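PDB 5WCE: beta sliding clamp from Caulobacter crescentus, which forms a ring-shaped head-to-tail homodimer around DNA and probably tethers DNA polymerases to it for processive replication. Local coordinates for residues Q25-R30 against L56-I61; H79-I84 against L105-G110; A277-R282 against I303-R308. All blocks are in the same frame, centred on the assembly; numbering follows the deposited sequence.

Contact 1 of 3, residues Q25-R30 against L56-I61; sequences QSVVER and LDMEII
V27 packs on M58 and I60, alternate residues of strand 58-65 that put their side chains on the same face. The contact is apolar. V27 CG2 comes within 3.5 Å of M58 CG, tighter than usual for two carbons, and the two side chains lie alongside one another, pointing opposite ways. The same methyl lies 4.0 Å from M58 SD, so it rests alongside the thioether. Setting CG2 anti to the backbone N (chi1 70° for CG1) turns this methyl to M58. I60 lies two residues on. Its CD1 meets V27 CB at 3.9 Å, at the root of the side chain.

The polar bonds lie around these carbons. V28 N makes a hydrogen bond to Q25 O at 3.1 Å and closes a type I beta turn that presents V27. V27 O accepts a hydrogen bond from K211 of helix 210-220, and E29 forms a salt bridge with the same lysine. M58 O is hydrogen-bonded to T54.

Strand 58-65 pairs with strands 48-54 and 243-248. The arrangement belongs to the junction of the N-terminal and central domains, where strands of both build one continuous antiparallel sheet, as in the ring of the beta processivity factors.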
# COMPACT_ATOMS: atom_id res chain seq x y z
N GLN A 25 -15.06 -13.38 -6.46
CA GLN A 25 -15.35 -12.51 -5.33
C GLN A 25 -14.91 -11.05 -5.55
O GLN A 25 -15.43 -10.16 -4.88
CB GLN A 25 -14.74 -13.06 -4.08
CG GLN A 25 -13.23 -12.95 -3.99
CD GLN A 25 -12.82 -11.81 -3.12
OE1 GLN A 25 -13.32 -11.69 -1.98
NE2 GLN A 25 -11.93 -10.95 -3.63
N SER A 26 -13.97 -10.84 -6.47
CA SER A 26 -13.49 -9.48 -6.88
C SER A 26 -14.60 -8.50 -7.25
O SER A 26 -14.44 -7.30 -7.02
CB SER A 26 -12.53 -9.60 -8.10
OG SER A 26 -11.53 -10.59 -7.86
N VAL A 27 -15.71 -8.96 -7.84
CA VAL A 27 -16.77 -8.06 -8.25
C VAL A 27 -17.53 -7.48 -7.09
O VAL A 27 -18.18 -6.43 -7.22
CB VAL A 27 -17.79 -8.71 -9.26
CG1 VAL A 27 -18.65 -9.76 -8.61
CG2 VAL A 27 -18.71 -7.66 -9.94
N VAL A 28 -17.49 -8.17 -5.94
CA VAL A 28 -18.34 -7.76 -4.82
C VAL A 28 -17.76 -6.53 -4.16
O VAL A 28 -16.62 -6.54 -3.73
CB VAL A 28 -18.50 -8.91 -3.81
CG1 VAL A 28 -19.32 -8.49 -2.59
CG2 VAL A 28 -19.10 -10.11 -4.51
N GLU A 29 -18.55 -5.47 -4.10
CA GLU A 29 -18.13 -4.21 -3.49
C GLU A 29 -17.98 -4.37 -1.98
O GLU A 29 -18.84 -4.98 -1.35
CB GLU A 29 -19.20 -3.14 -3.76
CG GLU A 29 -19.31 -2.70 -5.22
CD GLU A 29 -18.13 -1.85 -5.68
OE1 GLU A 29 -17.47 -1.27 -4.81
OE2 GLU A 29 -17.85 -1.75 -6.91
N ARG A 30 -16.91 -3.83 -1.39
CA ARG A 30 -16.74 -3.80 0.08
C ARG A 30 -17.91 -3.09 0.72
O ARG A 30 -18.53 -3.62 1.65
CB ARG A 30 -15.44 -3.10 0.48
N LEU A 56 -24.66 -6.12 -10.04
CA LEU A 56 -25.78 -5.69 -10.90
C LEU A 56 -25.36 -5.16 -12.27
O LEU A 56 -26.10 -5.38 -13.23
CB LEU A 56 -26.78 -4.72 -10.24
CG LEU A 56 -27.43 -5.16 -8.90
CD1 LEU A 56 -28.22 -4.03 -8.29
CD2 LEU A 56 -28.28 -6.39 -9.12
N ASP A 57 -24.22 -4.51 -12.40
CA ASP A 57 -23.70 -4.11 -13.72
C ASP A 57 -23.03 -5.26 -14.44
O ASP A 57 -23.15 -5.41 -15.67
CB ASP A 57 -22.72 -2.95 -13.59
CG ASP A 57 -23.41 -1.68 -13.12
OD1 ASP A 57 -24.55 -1.38 -13.55
OD2 ASP A 57 -22.83 -0.99 -12.28
N MET A 58 -22.34 -6.10 -13.68
CA MET A 58 -21.64 -7.23 -14.23
C MET A 58 -21.73 -8.45 -13.32
O MET A 58 -22.02 -8.32 -12.11
CB MET A 58 -20.21 -6.89 -14.49
CG MET A 58 -19.34 -6.81 -13.23
SD MET A 58 -17.74 -6.01 -13.49
CE MET A 58 -18.45 -4.37 -13.47
N GLU A 59 -21.52 -9.60 -13.96
CA GLU A 59 -21.60 -10.89 -13.27
C GLU A 59 -20.36 -11.67 -13.61
O GLU A 59 -20.01 -11.78 -14.81
CB GLU A 59 -22.82 -11.68 -13.74
CG GLU A 59 -22.96 -13.08 -13.13
CD GLU A 59 -23.98 -13.89 -13.89
OE1 GLU A 59 -25.06 -14.03 -13.36
OE2 GLU A 59 -23.70 -14.26 -15.05
N ILE A 60 -19.71 -12.24 -12.61
CA ILE A 60 -18.63 -13.17 -12.88
C ILE A 60 -19.12 -14.55 -12.48
O ILE A 60 -19.72 -14.68 -11.38
CB ILE A 60 -17.35 -12.86 -12.08
CG1 ILE A 60 -16.89 -11.40 -12.28
CG2 ILE A 60 -16.26 -13.80 -12.49
CD1 ILE A 60 -15.63 -10.99 -11.50
N ILE A 61 -18.87 -15.53 -13.35
CA ILE A 61 -19.21 -16.95 -13.07
C ILE A 61 -17.93 -17.76 -13.18
O ILE A 61 -16.99 -17.39 -13.94
CB ILE A 61 -20.32 -17.49 -14.01
CG1 ILE A 61 -21.59 -16.62 -13.91
CG2 ILE A 61 -20.74 -18.92 -13.68
CD1 ILE A 61 -22.78 -17.13 -14.71

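Contact 2 of 3, residues H79-I84 against L105-G110; sequences HTLYEI and LVIQAG
I107 reaches from strand 105-109 toward helix 78-87 and meets L81 and I84 there. It is the residue most buried by the contact. Its CG2 and its CG1-CD1 arm divide the work. L81 CD1 lies 4.1 Å from I107 CD1 and equally close to I107 CG1, so one leucine methyl meets both carbons of this arm. The leucine and isoleucine chains meet at a slant. The leucine carries its CG anti to the backbone N (chi1 -169°), which brings its branch nearer the strand than its CB would suggest. I84 lies on the same helix, three positions on. Its CG2 approaches I107 CG2 at 4.5 Å, a looser touch.

L21 of helix 14-25 touches L81, F114 touches I84, and V94, L96 and L116, on the strands flanking 105-109, pack on I107. I84 also packs on T285 of the second subunit, so this core reaches the dimer interface. All three side chains are buried and purely hydrocarbon. The joint between helix and sheet therefore rests on dispersion and the exclusion of water, with no directional bond between the two segments.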
# COMPACT_ATOMS: atom_id res chain seq x y z
N HIS A 79 -16.74 -12.69 0.46
CA HIS A 79 -15.40 -12.42 1.03
C HIS A 79 -15.14 -13.35 2.23
O HIS A 79 -14.04 -13.89 2.37
CB HIS A 79 -15.25 -10.94 1.44
CG HIS A 79 -15.35 -9.94 0.31
ND1 HIS A 79 -14.66 -10.06 -0.89
CD2 HIS A 79 -16.00 -8.74 0.22
CE1 HIS A 79 -14.93 -9.03 -1.68
NE2 HIS A 79 -15.74 -8.21 -1.03
N THR A 80 -16.13 -13.55 3.06
CA THR A 80 -15.97 -14.43 4.22
C THR A 80 -15.67 -15.88 3.81
O THR A 80 -14.74 -16.54 4.36
CB THR A 80 -17.20 -14.37 5.12
OG1 THR A 80 -17.35 -13.02 5.59
CG2 THR A 80 -17.11 -15.35 6.29
N LEU A 81 -16.44 -16.39 2.86
CA LEU A 81 -16.13 -17.70 2.33
C LEU A 81 -14.72 -17.78 1.75
O LEU A 81 -13.99 -18.72 2.07
CB LEU A 81 -17.14 -18.12 1.28
CG LEU A 81 -17.08 -19.58 0.82
CD1 LEU A 81 -17.08 -20.57 1.95
CD2 LEU A 81 -18.24 -19.92 -0.09
N TYR A 82 -14.34 -16.78 0.96
CA TYR A 82 -12.99 -16.71 0.36
C TYR A 82 -11.90 -16.73 1.47
O TYR A 82 -10.98 -17.53 1.42
CB TYR A 82 -12.85 -15.47 -0.55
CG TYR A 82 -11.44 -15.25 -1.04
CD1 TYR A 82 -10.93 -16.03 -2.08
CD2 TYR A 82 -10.61 -14.29 -0.45
CE1 TYR A 82 -9.63 -15.87 -2.52
CE2 TYR A 82 -9.29 -14.14 -0.85
CZ TYR A 82 -8.80 -14.92 -1.89
OH TYR A 82 -7.49 -14.73 -2.30
N GLU A 83 -12.05 -15.89 2.48
CA GLU A 83 -11.08 -15.81 3.56
C GLU A 83 -10.97 -17.08 4.37
O GLU A 83 -9.87 -17.50 4.69
CB GLU A 83 -11.39 -14.61 4.45
CG GLU A 83 -11.01 -13.30 3.71
CD GLU A 83 -9.49 -13.21 3.55
OE1 GLU A 83 -8.78 -13.37 4.56
OE2 GLU A 83 -8.97 -13.14 2.46
N ILE A 84 -12.10 -17.73 4.66
CA ILE A 84 -12.06 -19.01 5.37
C ILE A 84 -11.22 -20.02 4.56
O ILE A 84 -10.32 -20.68 5.08
CB ILE A 84 -13.49 -19.57 5.59
CG1 ILE A 84 -14.24 -18.77 6.68
CG2 ILE A 84 -13.46 -21.06 6.01
CD1 ILE A 84 -15.73 -19.04 6.69
N LEU A 105 -25.06 -22.63 5.96
CA LEU A 105 -24.08 -23.42 5.17
C LEU A 105 -22.99 -23.95 6.12
O LEU A 105 -22.40 -23.17 6.88
CB LEU A 105 -23.44 -22.55 4.11
CG LEU A 105 -22.27 -23.17 3.35
CD1 LEU A 105 -22.73 -24.38 2.57
CD2 LEU A 105 -21.62 -22.17 2.43
N VAL A 106 -22.71 -25.24 6.08
CA VAL A 106 -21.65 -25.81 6.95
C VAL A 106 -20.40 -26.09 6.11
O VAL A 106 -20.48 -26.80 5.10
CB VAL A 106 -22.09 -27.11 7.64
CG1 VAL A 106 -20.95 -27.66 8.48
CG2 VAL A 106 -23.33 -26.84 8.49
N ILE A 107 -19.26 -25.52 6.53
CA ILE A 107 -18.00 -25.69 5.85
C ILE A 107 -17.15 -26.41 6.84
O ILE A 107 -16.94 -25.92 7.99
CB ILE A 107 -17.31 -24.35 5.46
CG1 ILE A 107 -18.21 -23.52 4.54
CG2 ILE A 107 -15.94 -24.58 4.81
CD1 ILE A 107 -18.77 -22.32 5.24
N GLN A 108 -16.69 -27.59 6.44
CA GLN A 108 -15.84 -28.38 7.32
C GLN A 108 -14.60 -28.85 6.58
O GLN A 108 -14.67 -29.31 5.43
CB GLN A 108 -16.63 -29.55 7.80
CG GLN A 108 -15.78 -30.46 8.66
CD GLN A 108 -16.53 -30.89 9.87
OE1 GLN A 108 -17.73 -31.22 9.78
NE2 GLN A 108 -15.87 -30.85 11.03
N ALA A 109 -13.48 -28.78 7.27
CA ALA A 109 -12.20 -29.21 6.76
C ALA A 109 -11.24 -29.40 7.91
O ALA A 109 -11.02 -28.48 8.69
CB ALA A 109 -11.62 -28.17 5.84
N GLY A 110 -10.70 -30.62 8.01
CA GLY A 110 -9.77 -30.99 9.08
C GLY A 110 -10.55 -30.88 10.35
O GLY A 110 -11.62 -31.41 10.47

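Contact 3 of 3, residues A277-R282 against I303-R308; sequences AKAVDR and ITLTVR
L305 points from strand 302-308 at helix 273-284, and its CD1 is the atom that does the touching. This methyl touches two consecutive residues of the helix. A279 turns its CB toward the strand and meets L305 CD1 at 3.7 Å. V280 does not point at the strand. Its side chain crosses that of L305 at about a right angle, and V280 CG2 lies 3.9 Å from L305 CD1. The methyl also comes within 3.7 Å of V280 N, so it is seated close on the helix backbone. The leucine reaches there with CG anti to its carbonyl carbon (chi1 -61°) and an extended chi2 of 165°.

Here a helix packs on one face of an antiparallel sheet in the C-terminal domain of this DNA-encircling ring. V294 and L296 of strand 293-299 and F276 and V283 of the helix also pack on L305, while L337 and L338 of helix 334-343 lie against V280.

R282, further along the helix, lays its guanidinium with one face over K278 O, which stands 3.7 Å above its plane. R282 NE forms a salt bridge with E317 of strand 314-320, whose backbone pairs with L305. R282 NH1 makes a hydrogen bond to K87 O of the second subunit, and D281 forms a salt bridge with the side chain of that same lysine.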
# COMPACT_ATOMS: atom_id res chain seq x y z
N ALA A 277 10.88 12.06 -20.14
CA ALA A 277 10.03 11.69 -19.05
C ALA A 277 10.72 11.96 -17.68
O ALA A 277 10.10 12.48 -16.76
CB ALA A 277 9.64 10.22 -19.16
N LYS A 278 12.01 11.63 -17.58
CA LYS A 278 12.75 11.88 -16.34
C LYS A 278 12.83 13.34 -16.03
O LYS A 278 12.69 13.73 -14.86
CB LYS A 278 14.15 11.24 -16.35
CG LYS A 278 14.04 9.75 -16.07
CD LYS A 278 15.35 9.06 -16.33
CE LYS A 278 15.21 7.58 -16.04
NZ LYS A 278 16.43 6.96 -16.62
N ALA A 279 13.00 14.16 -17.07
CA ALA A 279 13.05 15.60 -16.91
C ALA A 279 11.71 16.15 -16.50
O ALA A 279 11.66 16.95 -15.58
CB ALA A 279 13.56 16.29 -18.16
N VAL A 280 10.63 15.76 -17.18
CA VAL A 280 9.29 16.16 -16.76
C VAL A 280 9.02 15.80 -15.30
O VAL A 280 8.53 16.60 -14.54
CB VAL A 280 8.18 15.54 -17.63
CG1 VAL A 280 6.79 15.90 -17.10
CG2 VAL A 280 8.31 16.03 -19.08
N ASP A 281 9.31 14.55 -14.94
CA ASP A 281 9.14 14.08 -13.58
C ASP A 281 9.96 14.90 -12.58
O ASP A 281 9.44 15.31 -11.53
CB ASP A 281 9.51 12.59 -13.55
CG ASP A 281 9.18 11.93 -12.24
OD1 ASP A 281 8.24 12.35 -11.56
OD2 ASP A 281 9.91 11.00 -11.87
N ARG A 282 11.22 15.20 -12.91
CA ARG A 282 12.02 16.08 -12.07
C ARG A 282 11.40 17.44 -11.81
O ARG A 282 11.23 17.85 -10.64
CB ARG A 282 13.42 16.32 -12.66
CG ARG A 282 14.45 15.38 -12.17
CD ARG A 282 15.82 15.84 -12.57
NE ARG A 282 16.01 15.67 -14.01
CZ ARG A 282 16.29 14.53 -14.63
NH1 ARG A 282 16.43 13.39 -13.96
NH2 ARG A 282 16.44 14.53 -15.96
N ILE A 303 13.65 21.69 -25.90
CA ILE A 303 12.49 22.03 -25.09
C ILE A 303 13.00 22.47 -23.75
O ILE A 303 13.76 21.72 -23.11
CB ILE A 303 11.52 20.86 -24.92
CG1 ILE A 303 11.00 20.42 -26.27
CG2 ILE A 303 10.36 21.27 -24.00
CD1 ILE A 303 10.04 19.27 -26.21
N THR A 304 12.58 23.65 -23.32
CA THR A 304 12.85 24.09 -21.94
C THR A 304 11.57 23.84 -21.14
O THR A 304 10.51 24.36 -21.49
CB THR A 304 13.28 25.56 -21.94
OG1 THR A 304 14.51 25.63 -22.66
CG2 THR A 304 13.55 26.09 -20.54
N LEU A 305 11.65 23.01 -20.12
CA LEU A 305 10.53 22.69 -19.27
C LEU A 305 10.51 23.58 -18.06
O LEU A 305 11.54 23.71 -17.37
CB LEU A 305 10.62 21.22 -18.80
CG LEU A 305 10.58 20.16 -19.90
CD1 LEU A 305 11.04 18.81 -19.28
CD2 LEU A 305 9.17 20.10 -20.50
N THR A 306 9.35 24.17 -17.74
CA THR A 306 9.17 24.93 -16.48
C THR A 306 7.93 24.46 -15.70
O THR A 306 6.86 24.31 -16.28
CB THR A 306 9.09 26.42 -16.76
OG1 THR A 306 10.25 26.83 -17.45
CG2 THR A 306 8.98 27.21 -15.48
N VAL A 307 8.09 24.24 -14.39
CA VAL A 307 6.98 24.00 -13.45
C VAL A 307 7.12 25.01 -12.32
O VAL A 307 8.24 25.39 -11.95
CB VAL A 307 6.96 22.57 -12.88
CG1 VAL A 307 5.85 22.31 -11.82
CG2 VAL A 307 6.76 21.56 -13.96
N ARG A 308 5.98 25.53 -11.85
CA ARG A 308 5.88 26.40 -10.70
C ARG A 308 4.82 25.83 -9.76
O ARG A 308 3.86 25.21 -10.21
CB ARG A 308 5.53 27.83 -11.07
CG ARG A 308 6.57 28.47 -11.99
CD ARG A 308 6.41 29.98 -12.16
NE ARG A 308 7.45 30.78 -11.48
CZ ARG A 308 7.50 31.05 -10.16
NH1 ARG A 308 6.60 30.59 -9.30
NH2 ARG A 308 8.48 31.80 -9.70

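The three contacts come one after another along the chain, none overlapping another. Contacts 1 and 2 lie in the N-terminal domain, their centres about 19 Å apart. They meet where H79, at the start of helix 78-87, lies against Q25 and V28 in the loop after helix 14-25. Contact 3 lies in the C-terminal domain. Its centre is about 41 Å from that of contact 1 and about 53 Å from that of contact 2. Contact 1 sits nearer the middle of the chain, facing the central domain. Contacts 2 and 3 lie toward opposite ends and both touch the second subunit, as expected of head-to-tail closure of the ring.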